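Local atomic coordinates of autophagy-related protein 9 (Schizosaccharomyces pombe, PDB entry 7D0I), a protein that scrambles phospholipids between the two membrane leaflets as a homotrimer with a central pore, supplying membrane for the growing autophagosome. Residues D347-A352 and D634-H639. The protein carries 1 engineered substitution. Residues are numbered along the deposited sequence; the frame is centred on the assembly and turned at random.
With LMN (Lauryl Maltose Neopentyl Glycol), chain G.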
# COMPACT_ATOMS: atom_id res chain seq x y z
N ASP A 347 -8.85 19.20 -33.69
CA ASP A 347 -8.27 19.88 -32.55
C ASP A 347 -6.91 19.30 -32.20
O ASP A 347 -6.05 20.02 -31.70
CB ASP A 347 -9.20 19.81 -31.35
CG ASP A 347 -10.45 20.63 -31.53
OD1 ASP A 347 -10.33 21.82 -31.90
OD2 ASP A 347 -11.55 20.09 -31.32
N ASN A 348 -6.70 18.01 -32.44
CA ASN A 348 -5.39 17.44 -32.20
C ASN A 348 -4.35 18.00 -33.16
O ASN A 348 -3.23 18.31 -32.76
CB ASN A 348 -5.45 15.92 -32.30
CG ASN A 348 -6.15 15.30 -31.13
OD1 ASN A 348 -6.21 15.88 -30.06
ND2 ASN A 348 -6.68 14.11 -31.32
N TYR A 349 -4.72 18.16 -34.43
CA TYR A 349 -3.81 18.80 -35.36
C TYR A 349 -3.54 20.24 -34.97
O TYR A 349 -2.43 20.74 -35.16
CB TYR A 349 -4.37 18.74 -36.78
CG TYR A 349 -4.19 17.42 -37.45
CD1 TYR A 349 -2.95 17.00 -37.89
CD2 TYR A 349 -5.26 16.58 -37.67
CE1 TYR A 349 -2.78 15.80 -38.51
CE2 TYR A 349 -5.11 15.38 -38.30
CZ TYR A 349 -3.87 14.99 -38.71
OH TYR A 349 -3.71 13.79 -39.34
N PHE A 350 -4.54 20.92 -34.42
CA PHE A 350 -4.34 22.30 -33.98
C PHE A 350 -3.38 22.36 -32.80
O PHE A 350 -2.47 23.20 -32.77
CB PHE A 350 -5.67 22.94 -33.63
CG PHE A 350 -5.61 24.42 -33.47
CD1 PHE A 350 -5.83 25.25 -34.54
CD2 PHE A 350 -5.34 24.99 -32.25
CE1 PHE A 350 -5.78 26.60 -34.40
CE2 PHE A 350 -5.29 26.34 -32.10
CZ PHE A 350 -5.51 27.15 -33.17
N ILE A 351 -3.59 21.50 -31.80
CA ILE A 351 -2.68 21.44 -30.66
C ILE A 351 -1.26 21.16 -31.13
O ILE A 351 -0.30 21.73 -30.61
CB ILE A 351 -3.15 20.37 -29.67
CG1 ILE A 351 -4.53 20.69 -29.13
CG2 ILE A 351 -2.19 20.27 -28.52
CD1 ILE A 351 -5.16 19.54 -28.43
N ALA A 352 -1.11 20.28 -32.12
CA ALA A 352 0.23 19.92 -32.59
C ALA A 352 0.86 20.99 -33.46
O ALA A 352 2.08 21.10 -33.49
CB ALA A 352 0.17 18.60 -33.34
N ASP A 634 3.60 19.72 -45.20
CA ASP A 634 4.46 18.60 -44.82
C ASP A 634 4.03 18.03 -43.48
O ASP A 634 4.05 16.81 -43.28
CB ASP A 634 5.91 19.04 -44.78
CG ASP A 634 6.45 19.36 -46.16
OD1 ASP A 634 6.21 20.47 -46.65
OD2 ASP A 634 7.11 18.48 -46.75
N PHE A 635 3.61 18.89 -42.55
CA PHE A 635 3.18 18.40 -41.25
C PHE A 635 2.01 17.44 -41.39
O PHE A 635 1.93 16.45 -40.66
CB PHE A 635 2.80 19.56 -40.34
CG PHE A 635 2.25 19.13 -39.02
CD1 PHE A 635 0.89 19.08 -38.81
CD2 PHE A 635 3.09 18.77 -38.00
CE1 PHE A 635 0.39 18.67 -37.61
CE2 PHE A 635 2.59 18.37 -36.80
CZ PHE A 635 1.24 18.32 -36.61
N PHE A 636 1.11 17.70 -42.33
CA PHE A 636 -0.03 16.81 -42.47
C PHE A 636 0.33 15.52 -43.18
O PHE A 636 -0.45 14.57 -43.13
CB PHE A 636 -1.16 17.52 -43.22
CG PHE A 636 -1.89 18.52 -42.38
CD1 PHE A 636 -2.81 18.11 -41.44
CD2 PHE A 636 -1.65 19.86 -42.52
CE1 PHE A 636 -3.47 19.02 -40.66
CE2 PHE A 636 -2.31 20.77 -41.75
CZ PHE A 636 -3.22 20.35 -40.82
N ARG A 637 1.50 15.45 -43.81
CA ARG A 637 1.96 14.24 -44.47
C ARG A 637 2.88 13.42 -43.58
O ARG A 637 2.71 12.21 -43.46
CB ARG A 637 2.67 14.59 -45.78
CG ARG A 637 3.38 13.42 -46.42
CD ARG A 637 3.79 13.74 -47.84
NE ARG A 637 4.29 15.10 -47.98
CZ ARG A 637 5.50 15.50 -47.61
NH1 ARG A 637 5.86 16.76 -47.80
NH2 ARG A 637 6.34 14.65 -47.05
N GLU A 638 3.85 14.07 -42.94
CA GLU A 638 4.76 13.36 -42.05
C GLU A 638 4.03 12.82 -40.83
O GLU A 638 4.12 11.63 -40.52
CB GLU A 638 5.90 14.27 -41.62
CG GLU A 638 6.68 14.90 -42.75
CD GLU A 638 7.65 15.95 -42.27
OE1 GLU A 638 7.60 16.31 -41.07
OE2 GLU A 638 8.47 16.43 -43.08
N HIS A 639 3.31 13.68 -40.12
CA HIS A 639 2.83 13.37 -38.78
C HIS A 639 1.38 12.91 -38.75
O HIS A 639 0.65 13.21 -37.82
CB HIS A 639 3.03 14.57 -37.87
CG HIS A 639 4.44 15.05 -37.81
ND1 HIS A 639 4.87 16.19 -38.46
CD2 HIS A 639 5.53 14.55 -37.17
CE1 HIS A 639 6.16 16.36 -38.22
NE2 HIS A 639 6.58 15.38 -37.45
C1 LMN G . -16.99 29.10 -32.99
O1 LMN G . -17.57 29.85 -33.90
C2 LMN G . -18.01 28.58 -31.95
O2 LMN G . -19.05 27.90 -32.64
C3 LMN G . -17.34 27.64 -31.00
O3 LMN G . -18.33 27.20 -30.02
C4 LMN G . -16.19 28.24 -30.30
O4 LMN G . -15.42 27.14 -29.65
C5 LMN G . -15.26 29.00 -31.19
O5 LMN G . -15.94 29.89 -32.16
C6 LMN G . -14.31 29.85 -30.34
O6 LMN G . -14.96 30.25 -29.16
CAA LMN G . -18.52 41.32 -38.66
CAB LMN G . -14.33 38.29 -40.28
OAI LMN G . -12.76 28.21 -24.64
OAJ LMN G . -11.42 25.91 -28.70
OAL LMN G . -14.94 23.13 -36.77
OAN LMN G . -12.25 26.95 -34.62
OAP LMN G . -13.60 27.59 -36.63
OAQ LMN G . -15.41 26.38 -24.24
OAR LMN G . -11.73 23.15 -29.01
OAS LMN G . -17.45 25.31 -25.78
OAT LMN G . -14.69 22.86 -29.18
OAU LMN G . -16.00 24.84 -28.61
OAV LMN G . -14.19 22.81 -32.57
CAW LMN G . -19.26 40.06 -38.14
CAX LMN G . -13.89 37.35 -39.14
CAY LMN G . -18.30 39.25 -37.24
CAZ LMN G . -12.99 36.24 -39.75
CBA LMN G . -18.28 37.77 -37.70
CBB LMN G . -13.69 34.86 -39.63
CBC LMN G . -16.96 37.11 -37.21
CBD LMN G . -13.15 33.95 -40.77
CBE LMN G . -16.85 35.67 -37.80
CBF LMN G . -14.14 32.78 -41.03
CBG LMN G . -18.21 34.93 -37.65
CBH LMN G . -14.67 32.26 -39.66
CBI LMN G . -18.01 33.42 -37.98
CBJ LMN G . -15.76 31.17 -39.93
CBK LMN G . -17.61 32.65 -36.67
CBL LMN G . -15.84 30.22 -38.69
CBM LMN G . -13.74 28.45 -25.62
CBN LMN G . -11.43 26.07 -30.10
CBP LMN G . -14.15 23.80 -35.81
CBQ LMN G . -18.08 31.16 -36.80
CBR LMN G . -15.63 30.50 -37.16
CBS LMN G . -16.64 30.50 -34.77
CBT LMN G . -17.39 28.67 -36.50
OBV LMN G . -16.28 27.81 -36.82
OBX LMN G . -15.61 25.70 -36.15
OBY LMN G . -14.19 27.22 -27.68
OBZ LMN G . -12.64 25.16 -31.99
OCB LMN G . -14.85 25.56 -32.80
CCC LMN G . -14.19 27.13 -26.19
CCD LMN G . -11.88 24.80 -30.77
CCF LMN G . -14.98 24.85 -35.11
CCH LMN G . -13.69 26.95 -34.33
CCJ LMN G . -15.76 27.09 -35.75
CCL LMN G . -14.39 27.67 -35.43
CCM LMN G . -16.93 30.19 -36.31
CCN LMN G . -15.56 26.77 -25.62
CCO LMN G . -12.66 23.98 -29.73
CCQ LMN G . -14.10 25.56 -34.06
CCR LMN G . -15.54 27.18 -28.28
CCS LMN G . -14.10 25.08 -31.74
CCT LMN G . -16.16 25.65 -26.38
CCU LMN G . -13.73 23.09 -30.26
CCV LMN G . -16.37 25.98 -27.81
CCW LMN G . -14.48 23.63 -31.43
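Tyr349 OH, at the far end of a ring that packs on Phe635 and Phe636, hydrogen-bonds to Thr640 OG1, which is also bonded to the carbonyl oxygen of Phe636 and so ties the tyrosine to the helix it packs on. Around this link lies a buried aromatic cluster joining helices 345-355 and 629-638 in the probably cytoplasmic part of the ATG9 fold. The local axes stay 11.8 Å apart at an angle of 116°, too distant for the backbones to meet, and side chains bridge the gap.

Tyr349 meets both Phe635 and Phe636. Phe636 CE1 lies over one face of the tyrosine ring, displaced toward the rim, 3.5 Å from Tyr349 CD1. The planes are inclined at 42° and the centroids are 5.0 Å apart, an oblique pair. Phe635 comes instead to the tyrosine's edge, level with the ring, where its CE1 is 3.7 Å from Tyr349 CD1. Having CG anti to the backbone N (chi1 176°) places the Phe635 ring so that its CZ meets Ala352 CB at 3.5 Å, one turn beyond Tyr349. The small methyl group lies at the edge of the phenylalanine ring, almost coplanar with it.

Further neighbours pack on the cluster: Phe384 touches both Tyr349 and Phe636, while Cys650 of strand 647-650 touches Tyr349, Ala352 and Phe635. Where helix 629-638 ends, His639 NE2 makes a weak hydrogen bond to Glu644 OE2 of a neighbouring subunit. Helix 345-355 also lines a detergent site: Asp347 OD1 lies 3.5 Å from OAR of a bound lauryl maltose neopentyl glycol.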